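Local coordinates for CglIIR protein (Corynebacterium glutamicum, PDB 6F1S), which is the H subunit of the CglI restriction endonuclease, a probable NTP-driven helicase-like motor of the DEAD-Z1 type, represented here by its C-terminal domain, at residues 50-53 and 54-58; 64-67 and 68-72; 100-103 and 104-108. All blocks are in the same frame, centred on the assembly; numbering follows the deposited sequence.

In the fold
Interactions 1 and 2 lie at the two ends of one excursion: strand 49-52 enters helix 54-61 in interaction 1, and strand 64-65 leaves through the turn of interaction 2 toward helix 73-86. Interaction 1, at an outermost strand of the five-stranded mixed sheet, is partly buried and mainly apolar, with one regular helical bond. Interactions 2 and 3 are surface contacts about 17 Å apart between centres. In interaction 2 a carbonyl and a carboxylate of one aspartate grip the turn; in interaction 3, in the loop after strand 92-100, waters bridge the polar groups. Interactions 1 and 3 lie on opposite sides of the chain's centre.

Interaction 1: 50-53 and 54-58; sequences STIG and MRAII
The carbonyl of Gly53, the N-cap residue, takes the N-H of Ile57 to open helix 54-61. Ile57 N lies 3.1 Å from Gly53 O, with an N-H...O angle of 166°, and it meets the oxygen nearly along the C=O axis. Ala56 N is also close to Gly53 O, at 3.0 Å, but this second bond is bent and therefore weak. The next regular bond, from Ile58 N to Met54 O, continues the helix. Around this polar centre the side chain of Ile52, just before the cap, spreads its two branches over the first turn. CG1 is anti to the backbone N (chi1 -174°) and the chain runs on extended, which carries CD1 alongside the methyl of Ala56; Ile52 CD1 and Ala56 CB are 3.6 Å apart. The other branch turns to Ile57: Ile52 CG2 touches Ile57 CG1 at 3.5 Å and also reaches its CD1, the two side chains crossing obliquely. Ala56 CB itself lies 3.4 Å from Gly53 O, so carbon also borders the capping carbonyl. Farther out, selenomethionine Met54 turns away from the strand, its chain bent at chi2, and packs on Ala92, Leu90 and Pro125. Ile57 continues the apolar layer onto Leu80 of helix 73-86 and Ala92 of strand 92-100, while the backbone of Ile52 pairs with that of Ala92. The short strand and helix segments run at 94° to each other, with the chain turning at Gly53. Flanked by Ala56 and Ile57, the Gly53 carbonyl meets its hydrogen-bonding need within the first turn, and the forked side chain of Ile52 ties the edge strand to the helix by purely apolar contact.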
ATOM      1  N   SER A  50       5.933  10.304  -5.028  1.00 19.05           N
ATOM      2  CA  SER A  50       7.313  10.626  -4.701  1.00 19.07           C
ATOM      3  C   SER A  50       8.206   9.409  -4.807  1.00 20.33           C
ATOM      4  O   SER A  50       7.728   8.295  -5.005  1.00 20.05           O
ATOM      5  CB  SER A  50       7.404  11.202  -3.289  1.00 16.84           C
ATOM      6  OG  SER A  50       7.129  10.215  -2.311  1.00 13.99           O
ATOM      7  N   THR A  51       9.508   9.621  -4.677  1.00 23.09           N
ATOM      8  CA  THR A  51      10.406   8.498  -4.461  1.00 24.70           C
ATOM      9  C   THR A  51      10.822   8.521  -3.002  1.00 23.47           C
ATOM     10  O   THR A  51      10.805   9.567  -2.361  1.00 23.42           O
ATOM     11  CB  THR A  51      11.638   8.538  -5.375  1.00 26.29           C
ATOM     12  OG1 THR A  51      12.404   9.718  -5.109  1.00 27.55           O
ATOM     13  CG2 THR A  51      11.209   8.520  -6.835  1.00 26.90           C
ATOM     14  N   ILE A  52      11.171   7.356  -2.477  1.00 25.00           N
ATOM     15  CA  ILE A  52      11.469   7.223  -1.059  1.00 24.22           C
ATOM     16  C   ILE A  52      12.460   6.078  -0.850  1.00 24.36           C
ATOM     17  O   ILE A  52      12.424   5.078  -1.568  1.00 25.76           O
ATOM     18  CB  ILE A  52      10.173   6.993  -0.252  1.00 22.08           C
ATOM     19  CG1 ILE A  52      10.446   6.998   1.253  1.00 22.95           C
ATOM     20  CG2 ILE A  52       9.485   5.713  -0.698  1.00 21.46           C
ATOM     21  CD1 ILE A  52       9.203   6.821   2.099  1.00 23.57           C
ATOM     22  N   GLY A  53      13.363   6.243   0.113  1.00 23.57           N
ATOM     23  CA  GLY A  53      14.393   5.255   0.388  1.00 24.06           C
ATOM     24  C   GLY A  53      13.849   3.939   0.915  1.00 25.94           C
ATOM     25  O   GLY A  53      12.831   3.910   1.606  1.00 26.22           O
HETATM   26  N   MSE A  54      14.549   2.853   0.600  1.00 27.57           N
HETATM   27  CA  MSE A  54      14.123   1.493   0.938  1.00 29.10           C
HETATM   28  C   MSE A  54      13.800   1.288   2.407  1.00 31.14           C
HETATM   29  O   MSE A  54      12.769   0.714   2.745  1.00 31.94           O
HETATM   30  CB  MSE A  54      15.202   0.490   0.529  1.00 32.90           C
HETATM   31  CG  MSE A  54      15.419   0.406  -0.965  1.00 37.17           C
HETATM   32 SE   MSE A  54      13.759  -0.003  -1.901  1.00 69.40          SE
HETATM   33  CE  MSE A  54      14.475  -0.162  -3.706  1.00 44.25           C
ATOM     34  N   ARG A  55      14.688   1.749   3.278  1.00 31.70           N
ATOM     35  CA  ARG A  55      14.495   1.594   4.711  1.00 31.11           C
ATOM     36  C   ARG A  55      13.219   2.284   5.199  1.00 29.24           C
ATOM     37  O   ARG A  55      12.566   1.818   6.141  1.00 27.90           O
ATOM     38  CB  ARG A  55      15.709   2.134   5.464  1.00 34.50           C
ATOM     39  CG  ARG A  55      15.583   2.026   6.961  1.00 38.98           C
ATOM     40  CD  ARG A  55      16.764   2.649   7.671  1.00 42.67           C
ATOM     41  NE  ARG A  55      16.564   2.662   9.116  1.00 45.44           N
ATOM     42  CZ  ARG A  55      17.436   3.161   9.983  1.00 48.24           C
ATOM     43  NH1 ARG A  55      18.577   3.686   9.553  1.00 49.39           N
ATOM     44  NH2 ARG A  55      17.167   3.132  11.281  1.00 50.02           N
ATOM     45  N   ALA A  56      12.855   3.389   4.555  1.00 27.40           N
ATOM     46  CA  ALA A  56      11.677   4.143   4.969  1.00 26.08           C
ATOM     47  C   ALA A  56      10.407   3.418   4.541  1.00 25.70           C
ATOM     48  O   ALA A  56       9.419   3.393   5.274  1.00 26.78           O
ATOM     49  CB  ALA A  56      11.712   5.548   4.395  1.00 25.36           C
ATOM     50  N   ILE A  57      10.448   2.838   3.347  1.00 24.34           N
ATOM     51  CA  ILE A  57       9.396   1.952   2.867  1.00 25.99           C
ATOM     52  C   ILE A  57       9.166   0.790   3.829  1.00 27.34           C
ATOM     53  O   ILE A  57       8.026   0.513   4.217  1.00 26.83           O
ATOM     54  CB  ILE A  57       9.737   1.381   1.474  1.00 27.45           C
ATOM     55  CG1 ILE A  57       9.424   2.401   0.387  1.00 27.76           C
ATOM     56  CG2 ILE A  57       8.942   0.122   1.201  1.00 28.24           C
ATOM     57  CD1 ILE A  57       7.945   2.561   0.115  1.00 27.52           C
ATOM     58  N   ILE A  58      10.253   0.109   4.198  1.00 27.78           N
ATOM     59  CA  ILE A  58      10.173  -1.045   5.091  1.00 28.01           C
ATOM     60  C   ILE A  58       9.458  -0.676   6.383  1.00 26.76           C
ATOM     61  O   ILE A  58       8.567  -1.388   6.845  1.00 25.65           O
ATOM     62  CB  ILE A  58      11.564  -1.594   5.455  1.00 29.44           C
ATOM     63  CG1 ILE A  58      12.342  -2.000   4.207  1.00 30.08           C
ATOM     64  CG2 ILE A  58      11.434  -2.764   6.410  1.00 30.40           C
ATOM     65  CD1 ILE A  58      11.681  -3.069   3.408  1.00 32.21           C
TER

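Interaction 2: 64-67 and 68-72; sequences FTVD and PNDLD
Asp67 grips the turn that follows it with both its backbone carbonyl and its carboxylate, while Val66 packs against the inner side of the same turn. The closer part centres on Asp67 O, which accepts two backbone N-H groups. Asp70 N comes in at 2.8 Å from Asp67 O, above the carbonyl plane and well off the C=O direction; Leu71 N, 3.1 Å from the same Asp67 O, lies nearly in line with C=O. Beside this pair Val66 points CG1, trans to its backbone N, into the bend, where it meets Leu71 CB at 3.7 Å. The same Val66 CG1 lies 3.5 Å from Asp70 OD2, the two side chains crossing at about a right angle. That carboxylate is held from outside the turn, by the backbone N-H groups of Ala25 and Asp26, while Leu71 runs inward onto Pro155 and Ile157 of strand 152-158. The outer side is looser and more polar. Asp67 CG is also anti to its backbone N (chi1 -179°), which swings the carboxylate past the Pro68 ring toward Asn69. Asn69 N then bonds to Asp67 OD2 at 3.2 Å, from well above the carboxylate plane, making an Asx turn. The carboxylate and Asn69 amide planes are 26° apart, but this bond comes from the backbone N, not from the amide. On another flank water 1 donates to Val66 O at 2.8 Å and to Leu71 O at 3.3 Å, bridging the two ends of the bend. Between strand 64-65 and helix 73-86, two N-H groups thus satisfy the Asp67 carbonyl, and the Asn69 N-H alone would modestly stabilise the carboxylate's negative charge.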
ATOM      1  N   PHE A  64       2.050  -2.606   9.103  1.00 22.70           N
ATOM      2  CA  PHE A  64       0.965  -3.470   8.656  1.00 23.17           C
ATOM      3  C   PHE A  64       1.116  -4.895   9.169  1.00 26.42           C
ATOM      4  O   PHE A  64       2.225  -5.429   9.259  1.00 26.57           O
ATOM      5  CB  PHE A  64       0.886  -3.504   7.124  1.00 22.31           C
ATOM      6  CG  PHE A  64       0.341  -2.243   6.503  1.00 21.62           C
ATOM      7  CD1 PHE A  64      -1.004  -2.135   6.190  1.00 20.97           C
ATOM      8  CD2 PHE A  64       1.178  -1.177   6.211  1.00 21.88           C
ATOM      9  CE1 PHE A  64      -1.507  -0.976   5.599  1.00 20.55           C
ATOM     10  CE2 PHE A  64       0.683  -0.022   5.628  1.00 21.60           C
ATOM     11  CZ  PHE A  64      -0.664   0.080   5.326  1.00 20.73           C
ATOM     12  N   THR A  65      -0.019  -5.497   9.502  1.00 27.37           N
ATOM     13  CA  THR A  65      -0.101  -6.926   9.758  1.00 29.19           C
ATOM     14  C   THR A  65      -1.044  -7.535   8.731  1.00 31.04           C
ATOM     15  O   THR A  65      -2.229  -7.207   8.704  1.00 30.45           O
ATOM     16  CB  THR A  65      -0.609  -7.235  11.180  1.00 30.15           C
ATOM     17  OG1 THR A  65       0.301  -6.695  12.147  1.00 30.99           O
ATOM     18  CG2 THR A  65      -0.743  -8.739  11.388  1.00 29.48           C
ATOM     19  N   VAL A  66      -0.516  -8.397   7.868  1.00 33.02           N
ATOM     20  CA  VAL A  66      -1.339  -9.060   6.861  1.00 36.57           C
ATOM     21  C   VAL A  66      -1.006 -10.550   6.788  1.00 38.97           C
ATOM     22  O   VAL A  66       0.159 -10.937   6.867  1.00 39.18           O
ATOM     23  CB  VAL A  66      -1.158  -8.420   5.457  1.00 33.53           C
ATOM     24  CG1 VAL A  66      -2.024  -9.132   4.423  1.00 32.74           C
ATOM     25  CG2 VAL A  66      -1.491  -6.932   5.488  1.00 32.86           C
ATOM     26  N   ASP A  67      -2.034 -11.383   6.660  1.00 41.00           N
ATOM     27  CA  ASP A  67      -1.829 -12.811   6.473  1.00 43.85           C
ATOM     28  C   ASP A  67      -1.021 -13.052   5.202  1.00 41.51           C
ATOM     29  O   ASP A  67      -1.355 -12.522   4.145  1.00 39.20           O
ATOM     30  CB  ASP A  67      -3.169 -13.546   6.409  1.00 47.67           C
ATOM     31  CG  ASP A  67      -3.006 -15.045   6.227  1.00 51.09           C
ATOM     32  OD1 ASP A  67      -2.619 -15.724   7.201  1.00 53.71           O
ATOM     33  OD2 ASP A  67      -3.272 -15.546   5.114  1.00 51.83           O
ATOM     34  N   PRO A  68       0.052 -13.849   5.309  1.00 41.60           N
ATOM     35  CA  PRO A  68       0.986 -14.116   4.210  1.00 39.97           C
ATOM     36  C   PRO A  68       0.307 -14.594   2.934  1.00 38.64           C
ATOM     37  O   PRO A  68       0.794 -14.303   1.844  1.00 38.73           O
ATOM     38  CB  PRO A  68       1.887 -15.210   4.785  1.00 40.94           C
ATOM     39  CG  PRO A  68       1.851 -14.979   6.251  1.00 41.31           C
ATOM     40  CD  PRO A  68       0.451 -14.541   6.547  1.00 41.69           C
ATOM     41  N   ASN A  69      -0.804 -15.309   3.064  1.00 39.12           N
ATOM     42  CA  ASN A  69      -1.522 -15.806   1.895  1.00 39.29           C
ATOM     43  C   ASN A  69      -2.297 -14.699   1.197  1.00 37.43           C
ATOM     44  O   ASN A  69      -2.605 -14.798   0.007  1.00 37.66           O
ATOM     45  CB  ASN A  69      -2.470 -16.940   2.289  1.00 42.16           C
ATOM     46  CG  ASN A  69      -1.730 -18.201   2.680  1.00 44.23           C
ATOM     47  OD1 ASN A  69      -1.512 -18.465   3.861  1.00 46.62           O
ATOM     48  ND2 ASN A  69      -1.328 -18.983   1.685  1.00 44.51           N
ATOM     49  N   ASP A  70      -2.610 -13.648   1.947  1.00 34.19           N
ATOM     50  CA  ASP A  70      -3.288 -12.484   1.395  1.00 32.07           C
ATOM     51  C   ASP A  70      -2.271 -11.588   0.688  1.00 29.66           C
ATOM     52  O   ASP A  70      -2.360 -11.356  -0.517  1.00 27.87           O
ATOM     53  CB  ASP A  70      -4.019 -11.722   2.507  1.00 31.67           C
ATOM     54  CG  ASP A  70      -4.744 -10.484   2.004  1.00 31.28           C
ATOM     55  OD1 ASP A  70      -4.936 -10.334   0.776  1.00 29.86           O
ATOM     56  OD2 ASP A  70      -5.141  -9.661   2.852  1.00 31.87           O
ATOM     57  N   LEU A  71      -1.302 -11.097   1.448  1.00 28.37           N
ATOM     58  CA  LEU A  71      -0.238 -10.276   0.897  1.00 27.06           C
ATOM     59  C   LEU A  71       1.064 -10.604   1.615  1.00 29.23           C
ATOM     60  O   LEU A  71       1.187 -10.408   2.824  1.00 28.98           O
ATOM     61  CB  LEU A  71      -0.574  -8.789   1.030  1.00 24.32           C
ATOM     62  CG  LEU A  71       0.442  -7.840   0.398  1.00 22.86           C
ATOM     63  CD1 LEU A  71       0.542  -8.091  -1.099  1.00 21.90           C
ATOM     64  CD2 LEU A  71       0.086  -6.388   0.681  1.00 21.77           C
ATOM     65  N   ASP A  72       2.035 -11.117   0.874  1.00 30.68           N
ATOM     66  CA  ASP A  72       3.270 -11.563   1.493  1.00 33.87           C
ATOM     67  C   ASP A  72       4.243 -10.398   1.647  1.00 33.79           C
ATOM     68  O   ASP A  72       5.053 -10.130   0.760  1.00 34.34           O
ATOM     69  CB  ASP A  72       3.900 -12.686   0.676  1.00 36.82           C
ATOM     70  CG  ASP A  72       4.964 -13.429   1.445  1.00 39.04           C
ATOM     71  OD1 ASP A  72       5.078 -13.198   2.667  1.00 39.82           O
ATOM     72  OD2 ASP A  72       5.672 -14.253   0.834  1.00 39.60           O
TER
HETATM   73  O   HOH W   1       2.654 -10.372   5.741  1.00 33.41           O

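Interaction 3: 100-103 and 104-108; sequences RKVN and QGTGA. With EDO (1,2-ethanediol), chain C.
Val102 CG1 stands anti to its backbone N, at chi1 180°, which turns it to the returning end of the loop, 3.6 Å from Ala108 O. Thr106 holds OG1 between its own backbone N and carbonyl carbon (chi1 62°), which brings the hydroxyl to the side of Asn103 O and sets CG2 over Asn103 CB, at 3.9 Å. Val102 meets Thr106 at a slant, with their closest atoms rather far apart. Asn103 to Thr106 form a type II beta turn, in which Gly105 has the positive phi of the third position. Two waters carry most of the polar part of the contact. Water 2 sits inside the bend: it donates to Asn103 O at 2.9 Å and to Ala108 O at 3.0 Å, and accepts from Thr106 OG1 at 3.2 Å. Water 3 lies on the outer face, accepting from Gln104 N at 2.9 Å and donating to Asn103 OD1 at 3.3 Å, so the amide of Asn103 is linked back to the chain just after it. Gln104 bends at chi2 and leads its amide out of the loop, where NE2 bonds to Ala25 O, while Trp147 NE1 binds the Val102 carbonyl. A 1,2-ethanediol molecule, probably from the crystallisation liquor, lies beside Arg100 and Val102; its O2 takes a long, weak bond from Lys101 N. The same molecule is also bonded to Leu109 O. The loop between strand 92-100 and helix 112-120 therefore closes on a water that joins Asn103 O, Thr106 OG1 and Ala108 O, and the bonds to Ala25 and Trp147 fasten it to the rest of the domain.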
ATOM      1  N   ARG A 100     -10.490   7.740  -0.864  1.00 17.47           N
ATOM      2  CA  ARG A 100     -10.865   6.592  -1.677  1.00 20.22           C
ATOM      3  C   ARG A 100     -12.114   5.938  -1.113  1.00 21.10           C
ATOM      4  O   ARG A 100     -12.324   5.920   0.101  1.00 22.74           O
ATOM      5  CB  ARG A 100      -9.719   5.579  -1.761  1.00 22.81           C
ATOM      6  CG  ARG A 100      -8.425   6.127  -2.371  1.00 24.61           C
ATOM      7  CD  ARG A 100      -8.616   6.642  -3.797  1.00 26.59           C
ATOM      8  NE  ARG A 100      -9.180   7.990  -3.825  1.00 29.30           N
ATOM      9  CZ  ARG A 100      -9.739   8.551  -4.891  1.00 32.34           C
ATOM     10  NH1 ARG A 100      -9.801   7.887  -6.037  1.00 32.64           N
ATOM     11  NH2 ARG A 100     -10.237   9.781  -4.810  1.00 32.20           N
ATOM     12  N   LYS A 101     -12.953   5.419  -2.006  1.00 22.17           N
ATOM     13  CA  LYS A 101     -14.188   4.748  -1.613  1.00 21.64           C
ATOM     14  C   LYS A 101     -14.285   3.378  -2.263  1.00 23.01           C
ATOM     15  O   LYS A 101     -14.887   3.221  -3.321  1.00 25.13           O
ATOM     16  CB  LYS A 101     -15.403   5.591  -1.987  1.00 20.95           C
ATOM     17  CG  LYS A 101     -15.483   6.910  -1.262  1.00 21.26           C
ATOM     18  CD  LYS A 101     -15.818   6.701   0.197  1.00 21.29           C
ATOM     19  CE  LYS A 101     -16.051   8.031   0.889  1.00 21.52           C
ATOM     20  NZ  LYS A 101     -16.645   7.835   2.236  1.00 21.32           N
ATOM     21  N   VAL A 102     -13.671   2.392  -1.624  1.00 23.15           N
ATOM     22  CA  VAL A 102     -13.671   1.023  -2.109  1.00 24.19           C
ATOM     23  C   VAL A 102     -14.119   0.115  -0.972  1.00 26.28           C
ATOM     24  O   VAL A 102     -13.625   0.230   0.148  1.00 27.00           O
ATOM     25  CB  VAL A 102     -12.268   0.598  -2.611  1.00 25.44           C
ATOM     26  CG1 VAL A 102     -12.281  -0.837  -3.104  1.00 25.64           C
ATOM     27  CG2 VAL A 102     -11.771   1.544  -3.701  1.00 24.08           C
ATOM     28  N   ASN A 103     -15.067  -0.773  -1.235  1.00 27.58           N
ATOM     29  CA  ASN A 103     -15.501  -1.687  -0.186  1.00 28.17           C
ATOM     30  C   ASN A 103     -14.547  -2.854  -0.044  1.00 26.63           C
ATOM     31  O   ASN A 103     -13.863  -3.234  -0.990  1.00 25.77           O
ATOM     32  CB  ASN A 103     -16.914  -2.201  -0.453  1.00 30.56           C
ATOM     33  CG  ASN A 103     -17.966  -1.133  -0.253  1.00 32.56           C
ATOM     34  OD1 ASN A 103     -18.217  -0.696   0.871  1.00 32.03           O
ATOM     35  ND2 ASN A 103     -18.594  -0.710  -1.342  1.00 33.66           N
ATOM     36  N   GLN A 104     -14.503  -3.418   1.155  1.00 28.16           N
ATOM     37  CA  GLN A 104     -13.658  -4.564   1.424  1.00 28.88           C
ATOM     38  C   GLN A 104     -14.205  -5.798   0.709  1.00 29.41           C
ATOM     39  O   GLN A 104     -15.419  -5.991   0.621  1.00 29.05           O
ATOM     40  CB  GLN A 104     -13.561  -4.800   2.934  1.00 31.11           C
ATOM     41  CG  GLN A 104     -12.393  -5.675   3.369  1.00 34.52           C
ATOM     42  CD  GLN A 104     -12.624  -7.146   3.088  1.00 36.52           C
ATOM     43  OE1 GLN A 104     -13.759  -7.611   3.092  1.00 41.26           O
ATOM     44  NE2 GLN A 104     -11.552  -7.880   2.821  1.00 35.64           N
ATOM     45  N   GLY A 105     -13.302  -6.623   0.190  1.00 29.36           N
ATOM     46  CA  GLY A 105     -13.669  -7.912  -0.364  1.00 27.72           C
ATOM     47  C   GLY A 105     -14.210  -7.905  -1.781  1.00 28.31           C
ATOM     48  O   GLY A 105     -14.714  -8.923  -2.245  1.00 29.93           O
ATOM     49  N   THR A 106     -14.112  -6.777  -2.478  1.00 28.09           N
ATOM     50  CA  THR A 106     -14.625  -6.703  -3.846  1.00 28.23           C
ATOM     51  C   THR A 106     -13.643  -7.276  -4.866  1.00 28.35           C
ATOM     52  O   THR A 106     -13.985  -7.440  -6.037  1.00 29.02           O
ATOM     53  CB  THR A 106     -14.964  -5.257  -4.261  1.00 29.55           C
ATOM     54  OG1 THR A 106     -13.779  -4.452  -4.221  1.00 29.61           O
ATOM     55  CG2 THR A 106     -16.016  -4.665  -3.341  1.00 29.99           C
ATOM     56  N   GLY A 107     -12.421  -7.565  -4.424  1.00 26.26           N
ATOM     57  CA  GLY A 107     -11.438  -8.192  -5.287  1.00 23.78           C
ATOM     58  C   GLY A 107     -10.520  -7.235  -6.020  1.00 22.56           C
ATOM     59  O   GLY A 107      -9.594  -7.665  -6.709  1.00 22.70           O
ATOM     60  N   ALA A 108     -10.768  -5.936  -5.870  1.00 19.95           N
ATOM     61  CA  ALA A 108      -9.979  -4.920  -6.563  1.00 18.61           C
ATOM     62  C   ALA A 108      -9.774  -3.697  -5.684  1.00 17.56           C
ATOM     63  O   ALA A 108     -10.545  -3.462  -4.750  1.00 19.58           O
ATOM     64  CB  ALA A 108     -10.654  -4.524  -7.865  1.00 19.03           C
TER
HETATM   65  C1  EDO C 702     -10.330   4.089  -6.538  1.00 39.52           C
HETATM   66  O1  EDO C 702     -10.757   2.880  -7.186  1.00 38.10           O
HETATM   67  C2  EDO C 702     -11.411   5.161  -6.615  1.00 40.18           C
HETATM   68  O2  EDO C 702     -12.072   5.294  -5.348  1.00 40.02           O
HETATM   69  O   HOH W   2     -11.414  -4.468  -2.029  1.00 14.08           O
HETATM   70  O   HOH W   3     -16.323  -2.184   3.078  1.00 20.72           O